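Local atomic coordinates of alpha-galactosidase (Lactobacillus brevis, PDB entry 3MI6), a protein that probably hydrolyses terminal, non-reducing alpha-D-galactose residues from alpha-galactosides such as galactose oligosaccharides and galactomannans. Residues 640-645 with 649-654; 555-560 with 667-672. All blocks are in the same frame, centred on the assembly; numbering follows the deposited sequence.

Interaction 1. Residues 640-645 with 649-654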
ATOM      1  N   ARG D 640      13.947   5.069  19.937  1.00 30.12           N
ATOM      2  CA  ARG D 640      14.204   4.893  18.516  1.00 28.99           C
ATOM      3  C   ARG D 640      13.665   6.110  17.780  1.00 30.47           C
ATOM      4  O   ARG D 640      12.602   6.620  18.114  1.00 29.79           O
ATOM      5  CB  ARG D 640      13.497   3.645  17.981  1.00 29.31           C
ATOM      6  CG  ARG D 640      14.084   2.312  18.427  1.00 30.59           C
ATOM      7  CD  ARG D 640      13.126   1.171  18.085  1.00 28.04           C
ATOM      8  NE  ARG D 640      11.851   1.335  18.771  1.00 30.26           N
ATOM      9  CZ  ARG D 640      11.531   0.741  19.925  1.00 32.23           C
ATOM     10  NH1 ARG D 640      12.405  -0.073  20.520  1.00 29.44           N
ATOM     11  NH2 ARG D 640      10.331   0.948  20.481  1.00 28.69           N
ATOM     12  N   ILE D 641      14.387   6.565  16.765  1.00 29.54           N
ATOM     13  CA  ILE D 641      13.952   7.713  15.999  1.00 29.55           C
ATOM     14  C   ILE D 641      13.737   7.278  14.539  1.00 32.76           C
ATOM     15  O   ILE D 641      12.637   6.847  14.175  1.00 33.91           O
ATOM     16  CB  ILE D 641      14.969   8.908  16.182  1.00 32.84           C
ATOM     17  CG1 ILE D 641      14.936   9.400  17.632  1.00 31.72           C
ATOM     18  CG2 ILE D 641      14.689  10.082  15.243  1.00 32.08           C
ATOM     19  CD1 ILE D 641      16.040  10.355  17.987  1.00 31.25           C
ATOM     20  N   ASP D 642      14.787   7.374  13.722  1.00 30.82           N
ATOM     21  CA  ASP D 642      14.763   6.937  12.326  1.00 31.53           C
ATOM     22  C   ASP D 642      14.996   5.423  12.226  1.00 31.19           C
ATOM     23  O   ASP D 642      15.948   4.897  12.820  1.00 29.66           O
ATOM     24  CB  ASP D 642      15.840   7.687  11.521  1.00 30.29           C
ATOM     25  CG  ASP D 642      15.613   9.201  11.505  1.00 39.03           C
ATOM     26  OD1 ASP D 642      14.650   9.627  10.815  1.00 40.50           O
ATOM     27  OD2 ASP D 642      16.392   9.963  12.161  1.00 35.73           O
ATOM     28  N   SER D 643      14.151   4.734  11.459  1.00 29.12           N
ATOM     29  CA  SER D 643      14.161   3.268  11.418  1.00 28.50           C
ATOM     30  C   SER D 643      14.620   2.659  10.104  1.00 30.72           C
ATOM     31  O   SER D 643      14.092   3.003   9.056  1.00 34.92           O
ATOM     32  CB  SER D 643      12.769   2.737  11.703  1.00 29.31           C
ATOM     33  OG  SER D 643      12.739   1.339  11.514  1.00 33.46           O
ATOM     34  N   PRO D 644      15.579   1.719  10.159  1.00 31.76           N
ATOM     35  CA  PRO D 644      16.065   1.023   8.965  1.00 32.16           C
ATOM     36  C   PRO D 644      15.005   0.080   8.424  1.00 34.05           C
ATOM     37  O   PRO D 644      15.227  -0.563   7.394  1.00 34.66           O
ATOM     38  CB  PRO D 644      17.210   0.183   9.508  1.00 30.07           C
ATOM     39  CG  PRO D 644      16.788  -0.118  10.870  1.00 30.80           C
ATOM     40  CD  PRO D 644      16.154   1.138  11.380  1.00 30.06           C
ATOM     41  N   PHE D 645      13.868  -0.005   9.113  1.00 33.08           N
ATOM     42  CA  PHE D 645      12.786  -0.887   8.693  1.00 32.17           C
ATOM     43  C   PHE D 645      11.620  -0.136   8.064  1.00 34.51           C
ATOM     44  O   PHE D 645      10.616  -0.753   7.694  1.00 37.80           O
ATOM     45  CB  PHE D 645      12.295  -1.725   9.870  1.00 29.70           C
ATOM     46  CG  PHE D 645      13.350  -2.587  10.476  1.00 29.76           C
ATOM     47  CD1 PHE D 645      13.864  -3.672   9.784  1.00 29.49           C
ATOM     48  CD2 PHE D 645      13.831  -2.330  11.755  1.00 32.09           C
ATOM     49  CE1 PHE D 645      14.850  -4.491  10.366  1.00 30.29           C
ATOM     50  CE2 PHE D 645      14.823  -3.151  12.344  1.00 30.87           C
ATOM     51  CZ  PHE D 645      15.328  -4.218  11.651  1.00 27.93           C
ATOM     52  N   GLY D 649      15.301   2.681   4.531  1.00 35.82           N
ATOM     53  CA  GLY D 649      16.189   2.126   5.533  1.00 36.65           C
ATOM     54  C   GLY D 649      17.635   2.597   5.453  1.00 37.36           C
ATOM     55  O   GLY D 649      18.533   1.932   5.961  1.00 36.54           O
ATOM     56  N   ASN D 650      17.875   3.746   4.833  1.00 37.04           N
ATOM     57  CA  ASN D 650      19.240   4.228   4.692  1.00 35.83           C
ATOM     58  C   ASN D 650      19.746   4.874   5.984  1.00 35.11           C
ATOM     59  O   ASN D 650      20.945   4.833   6.296  1.00 33.94           O
ATOM     60  CB  ASN D 650      19.352   5.198   3.519  1.00 36.30           C
ATOM     61  CG  ASN D 650      20.777   5.345   3.016  1.00 38.32           C
ATOM     62  OD1 ASN D 650      21.254   6.463   2.784  1.00 40.52           O
ATOM     63  ND2 ASN D 650      21.466   4.218   2.836  1.00 35.51           N
ATOM     64  N   VAL D 651      18.827   5.439   6.755  1.00 34.86           N
ATOM     65  CA  VAL D 651      19.212   6.134   7.977  1.00 33.95           C
ATOM     66  C   VAL D 651      18.605   5.491   9.227  1.00 32.42           C
ATOM     67  O   VAL D 651      17.384   5.313   9.305  1.00 32.58           O
ATOM     68  CB  VAL D 651      18.837   7.642   7.897  1.00 29.46           C
ATOM     69  CG1 VAL D 651      19.270   8.364   9.151  1.00 24.77           C
ATOM     70  CG2 VAL D 651      19.478   8.253   6.677  1.00 30.03           C
ATOM     71  N   THR D 652      19.463   5.138  10.189  1.00 27.97           N
ATOM     72  CA  THR D 652      19.026   4.623  11.482  1.00 28.39           C
ATOM     73  C   THR D 652      19.471   5.600  12.532  1.00 28.95           C
ATOM     74  O   THR D 652      20.616   6.023  12.513  1.00 29.30           O
ATOM     75  CB  THR D 652      19.701   3.270  11.829  1.00 31.18           C
ATOM     76  OG1 THR D 652      19.158   2.231  11.015  1.00 33.59           O
ATOM     77  CG2 THR D 652      19.475   2.897  13.291  1.00 28.40           C
ATOM     78  N   SER D 653      18.598   5.956  13.468  1.00 28.30           N
ATOM     79  CA  SER D 653      19.042   6.825  14.541  1.00 27.13           C
ATOM     80  C   SER D 653      18.336   6.559  15.839  1.00 30.30           C
ATOM     81  O   SER D 653      17.167   6.181  15.859  1.00 32.30           O
ATOM     82  CB  SER D 653      18.872   8.291  14.156  1.00 29.90           C
ATOM     83  OG  SER D 653      17.505   8.652  14.144  1.00 32.38           O
ATOM     84  N   TRP D 654      19.057   6.761  16.933  1.00 31.07           N
ATOM     85  CA  TRP D 654      18.436   6.697  18.240  1.00 30.47           C
ATOM     86  C   TRP D 654      19.079   7.522  19.347  1.00 31.48           C
ATOM     87  O   TRP D 654      20.082   8.223  19.132  1.00 30.51           O
ATOM     88  CB  TRP D 654      18.201   5.257  18.719  1.00 31.76           C
ATOM     89  CG  TRP D 654      19.040   4.101  18.222  1.00 33.17           C
ATOM     90  CD1 TRP D 654      18.576   2.929  17.619  1.00 39.10           C
ATOM     91  CD2 TRP D 654      20.442   3.940  18.346  1.00 29.76           C
ATOM     92  NE1 TRP D 654      19.627   2.058  17.355  1.00 34.28           N
ATOM     93  CE2 TRP D 654      20.781   2.660  17.786  1.00 33.40           C
ATOM     94  CE3 TRP D 654      21.447   4.739  18.852  1.00 28.34           C
ATOM     95  CZ2 TRP D 654      22.075   2.192  17.741  1.00 30.75           C
ATOM     96  CZ3 TRP D 654      22.713   4.279  18.802  1.00 31.61           C
ATOM     97  CH2 TRP D 654      23.029   3.011  18.261  1.00 34.40           C
TER
HETATM   98  O   HOH W   1      15.222   5.368   7.596  1.00 31.96           O
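The carboxylate of Asp642 accepts from Ser653 OG on the anti side of OD2 (OG to OD2, 2.6 Å), 22° out of the carboxylate plane. Another flat group, the Phe645 ring, carries Pro644 CG over one face, offset toward the rim. Trp654 sends its indole away from the 640-645 segment, and Tyr669 meets it edge-to-face.

Ser653 illustrates how one polar side chain can settle a classic beta bulge, in which Ile641 and Asp642 together face a single residue of the opposite strand. With chi1 at 72°, OG sits between the backbone N and the carbonyl carbon and also accepts from Asp642 N at 3.0 Å. The backbone completes the set: Ile641 N donates to Ser653 O (2.9 Å), and Ser653 N to Asp642 O (2.9 Å). An alanine in place of Ser653 would probably leave both Asp642 N and the carboxylate without this mate, and the aspartate free to turn.

Beyond the bulge, the Pro644 ring lies obliquely against Thr652, its CB 3.2 Å from Thr652 OG1. A water donates to both Ser643 O and Val651 O, two acceptors that need a donor between them, and so links the loop to the start of the strand. At Gly649, phi is positive and a CB would run into Pro644 O.

Arg640 pairs with Trp654 as a non-hydrogen-bonded antiparallel pair, while its guanidinium forms a salt bridge with Asp242. The chemistry thus implies a hairpin fastened at its bulge by a carboxylate acceptor, a hydroxyl and backbone amides, and, farther along, linked to the loop by a water.

Interaction 2. Residues 555-560 with 667-672; sequences ERLLIQ and ARYQLL
Tyr669, whose ring receives Leu557 over one face, is anchored at its far end by a hydrogen bond from OH to the backbone carbonyl of Ala595. Within the helix a second polar link, Arg556 NE to Gln560 OE1 at 3.2 Å, lies in the carbonyl plane on an amide lone pair.

Between segments 555-560 and 667-672, however, the contact is wholly apolar, an example of one branched side chain serving two partners. Leu557 CD1 stands over the tyrosine in a CH-pi contact, 3.8 Å from the centroid of the Tyr669 ring and 15° off its normal. The other methyl, CD2, reaches Tyr669 CB at 3.7 Å and Leu671 CD2 at 4.0 Å. Leu557 crosses the tyrosine obliquely but slides past Leu671 in the opposite direction. In Tyr669, chi1 of -45° puts CG anti to the carbonyl carbon, and chi2 of -97° turns a face of the ring to Leu557.

Val596 of helix 590-597 packs on both Leu557 and Tyr669, and Thr652 of the adjoining strand 651-657 touches Leu557. Helix 553-566 is thereby seated against strand 663-670 and the residue just beyond it, joining the barrel to the C-terminal antiparallel sheet, with helix 590-597 beside them.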
ATOM      1  N   GLU D 555      25.243  -4.246   9.956  1.00 32.97           N
ATOM      2  CA  GLU D 555      24.291  -5.297  10.284  1.00 30.69           C
ATOM      3  C   GLU D 555      23.742  -5.154  11.709  1.00 31.88           C
ATOM      4  O   GLU D 555      22.562  -5.428  11.965  1.00 30.04           O
ATOM      5  CB  GLU D 555      24.941  -6.670  10.122  1.00 31.82           C
ATOM      6  CG  GLU D 555      25.476  -6.955   8.734  1.00 35.19           C
ATOM      7  CD  GLU D 555      24.387  -6.998   7.663  1.00 37.05           C
ATOM      8  OE1 GLU D 555      23.224  -7.351   7.972  1.00 34.55           O
ATOM      9  OE2 GLU D 555      24.711  -6.694   6.494  1.00 40.91           O
ATOM     10  N   ARG D 556      24.604  -4.754  12.643  1.00 31.54           N
ATOM     11  CA  ARG D 556      24.193  -4.622  14.034  1.00 30.63           C
ATOM     12  C   ARG D 556      23.116  -3.537  14.178  1.00 30.81           C
ATOM     13  O   ARG D 556      22.136  -3.714  14.899  1.00 31.49           O
ATOM     14  CB  ARG D 556      25.389  -4.347  14.956  1.00 28.71           C
ATOM     15  CG  ARG D 556      26.257  -5.547  15.263  1.00 30.91           C
ATOM     16  CD  ARG D 556      25.499  -6.653  16.009  1.00 31.32           C
ATOM     17  NE  ARG D 556      25.519  -6.494  17.458  1.00 32.06           N
ATOM     18  CZ  ARG D 556      26.003  -7.389  18.311  1.00 32.79           C
ATOM     19  NH1 ARG D 556      26.515  -8.521  17.879  1.00 36.40           N
ATOM     20  NH2 ARG D 556      25.973  -7.155  19.606  1.00 34.15           N
ATOM     21  N   LEU D 557      23.297  -2.419  13.494  1.00 28.32           N
ATOM     22  CA  LEU D 557      22.251  -1.418  13.439  1.00 28.68           C
ATOM     23  C   LEU D 557      20.895  -2.106  13.316  1.00 30.59           C
ATOM     24  O   LEU D 557      20.013  -1.925  14.163  1.00 30.95           O
ATOM     25  CB  LEU D 557      22.467  -0.506  12.238  1.00 31.75           C
ATOM     26  CG  LEU D 557      22.911   0.946  12.428  1.00 32.60           C
ATOM     27  CD1 LEU D 557      23.330   1.236  13.866  1.00 30.14           C
ATOM     28  CD2 LEU D 557      24.019   1.296  11.419  1.00 31.56           C
ATOM     29  N   LEU D 558      20.715  -2.907  12.272  1.00 28.61           N
ATOM     30  CA  LEU D 558      19.432  -3.575  12.108  1.00 26.13           C
ATOM     31  C   LEU D 558      19.105  -4.484  13.295  1.00 28.08           C
ATOM     32  O   LEU D 558      18.011  -4.403  13.848  1.00 29.39           O
ATOM     33  CB  LEU D 558      19.359  -4.308  10.774  1.00 26.81           C
ATOM     34  CG  LEU D 558      19.077  -3.448   9.534  1.00 25.51           C
ATOM     35  CD1 LEU D 558      20.108  -2.354   9.359  1.00 27.30           C
ATOM     36  CD2 LEU D 558      19.017  -4.285   8.297  1.00 26.01           C
ATOM     37  N   ILE D 559      20.062  -5.314  13.715  1.00 30.84           N
ATOM     38  CA  ILE D 559      19.825  -6.295  14.774  1.00 28.74           C
ATOM     39  C   ILE D 559      19.478  -5.642  16.115  1.00 29.12           C
ATOM     40  O   ILE D 559      18.542  -6.061  16.798  1.00 28.33           O
ATOM     41  CB  ILE D 559      21.013  -7.255  14.936  1.00 27.56           C
ATOM     42  CG1 ILE D 559      21.202  -8.065  13.653  1.00 29.83           C
ATOM     43  CG2 ILE D 559      20.744  -8.219  16.058  1.00 27.75           C
ATOM     44  CD1 ILE D 559      22.490  -8.854  13.553  1.00 26.32           C
ATOM     45  N   GLN D 560      20.220  -4.600  16.476  1.00 28.29           N
ATOM     46  CA  GLN D 560      19.966  -3.868  17.716  1.00 28.69           C
ATOM     47  C   GLN D 560      18.662  -3.048  17.685  1.00 29.95           C
ATOM     48  O   GLN D 560      17.881  -3.039  18.650  1.00 27.80           O
ATOM     49  CB  GLN D 560      21.175  -3.012  18.081  1.00 25.21           C
ATOM     50  CG  GLN D 560      22.399  -3.869  18.390  1.00 29.08           C
ATOM     51  CD  GLN D 560      23.659  -3.054  18.675  1.00 31.05           C
ATOM     52  OE1 GLN D 560      24.782  -3.515  18.434  1.00 31.09           O
ATOM     53  NE2 GLN D 560      23.477  -1.843  19.195  1.00 29.06           N
ATOM     54  N   ALA D 667      22.404   9.459  18.144  1.00 29.12           N
ATOM     55  CA  ALA D 667      23.308   8.996  17.113  1.00 27.73           C
ATOM     56  C   ALA D 667      22.510   8.805  15.859  1.00 28.44           C
ATOM     57  O   ALA D 667      21.416   8.268  15.917  1.00 30.55           O
ATOM     58  CB  ALA D 667      23.960   7.703  17.521  1.00 27.92           C
ATOM     59  N   ARG D 668      23.053   9.281  14.741  1.00 27.10           N
ATOM     60  CA  ARG D 668      22.485   9.063  13.422  1.00 26.50           C
ATOM     61  C   ARG D 668      23.519   8.312  12.583  1.00 29.42           C
ATOM     62  O   ARG D 668      24.667   8.732  12.468  1.00 30.73           O
ATOM     63  CB  ARG D 668      22.166  10.397  12.780  1.00 25.92           C
ATOM     64  CG  ARG D 668      21.475  10.337  11.469  1.00 24.31           C
ATOM     65  CD  ARG D 668      21.203  11.761  11.008  1.00 26.70           C
ATOM     66  NE  ARG D 668      20.428  11.828   9.774  1.00 28.16           N
ATOM     67  CZ  ARG D 668      20.962  11.937   8.558  1.00 30.31           C
ATOM     68  NH1 ARG D 668      22.277  11.993   8.407  1.00 31.23           N
ATOM     69  NH2 ARG D 668      20.177  11.980   7.491  1.00 31.08           N
ATOM     70  N   TYR D 669      23.114   7.190  12.010  1.00 28.98           N
ATOM     71  CA  TYR D 669      23.977   6.412  11.142  1.00 29.03           C
ATOM     72  C   TYR D 669      23.366   6.393   9.754  1.00 28.88           C
ATOM     73  O   TYR D 669      22.193   6.092   9.597  1.00 30.40           O
ATOM     74  CB  TYR D 669      24.103   4.970  11.662  1.00 31.62           C
ATOM     75  CG  TYR D 669      24.332   4.862  13.154  1.00 30.00           C
ATOM     76  CD1 TYR D 669      25.604   4.713  13.656  1.00 30.55           C
ATOM     77  CD2 TYR D 669      23.275   4.938  14.055  1.00 29.53           C
ATOM     78  CE1 TYR D 669      25.827   4.633  15.005  1.00 31.03           C
ATOM     79  CE2 TYR D 669      23.487   4.856  15.409  1.00 27.45           C
ATOM     80  CZ  TYR D 669      24.767   4.699  15.880  1.00 30.04           C
ATOM     81  OH  TYR D 669      25.025   4.607  17.237  1.00 32.16           O
ATOM     82  N   GLN D 670      24.152   6.721   8.741  1.00 31.95           N
ATOM     83  CA  GLN D 670      23.673   6.585   7.379  1.00 32.13           C
ATOM     84  C   GLN D 670      24.482   5.478   6.739  1.00 33.30           C
ATOM     85  O   GLN D 670      25.716   5.446   6.883  1.00 31.34           O
ATOM     86  CB  GLN D 670      23.827   7.888   6.610  1.00 29.58           C
ATOM     87  CG  GLN D 670      23.196   7.878   5.227  1.00 35.17           C
ATOM     88  CD  GLN D 670      23.424   9.197   4.465  1.00 42.05           C
ATOM     89  OE1 GLN D 670      24.577   9.605   4.244  1.00 40.25           O
ATOM     90  NE2 GLN D 670      22.323   9.867   4.069  1.00 35.70           N
ATOM     91  N   LEU D 671      23.804   4.562   6.050  1.00 32.38           N
ATOM     92  CA  LEU D 671      24.526   3.447   5.451  1.00 35.04           C
ATOM     93  C   LEU D 671      25.256   3.844   4.156  1.00 37.32           C
ATOM     94  O   LEU D 671      26.450   3.569   3.991  1.00 36.51           O
ATOM     95  CB  LEU D 671      23.605   2.258   5.219  1.00 33.00           C
ATOM     96  CG  LEU D 671      22.954   1.646   6.462  1.00 36.23           C
ATOM     97  CD1 LEU D 671      22.047   0.480   6.061  1.00 34.84           C
ATOM     98  CD2 LEU D 671      23.997   1.192   7.465  1.00 31.73           C
ATOM     99  N   LEU D 672      24.545   4.501   3.248  1.00 33.81           N
ATOM    100  CA  LEU D 672      25.097   4.816   1.946  1.00 33.40           C
ATOM    101  C   LEU D 672      25.098   6.318   1.819  1.00 37.95           C
ATOM    102  O   LEU D 672      24.095   6.963   2.115  1.00 42.22           O
ATOM    103  CB  LEU D 672      24.215   4.204   0.858  1.00 35.83           C
ATOM    104  CG  LEU D 672      24.705   2.916   0.177  1.00 36.54           C
ATOM    105  CD1 LEU D 672      25.528   2.028   1.119  1.00 35.11           C
ATOM    106  CD2 LEU D 672      23.551   2.152  -0.449  1.00 30.04           C
TER

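How the interactions relate
Followed from the N terminus, the chain runs through the N-terminal antiparallel sheets and most of the parallel barrel before it reaches helix 553-566, the first partner of interaction 2, and then completes the barrel with strands 572-576 and 601-604. It passes through helices 613-628 and 630-635 into the C-terminal antiparallel sheet. There interaction 1 closes a short hairpin loop between edge strand 637-640 and strand 651-657, and interaction 2 closes a longer one, spanning 106 residues, when strand 663-670 returns to the helix. The first is nested inside the second. The two meet through neighbouring strands, with Thr652 O 2.8 Å from Tyr669 N, so a local hairpin and a barrel-to-sheet junction share one sheet.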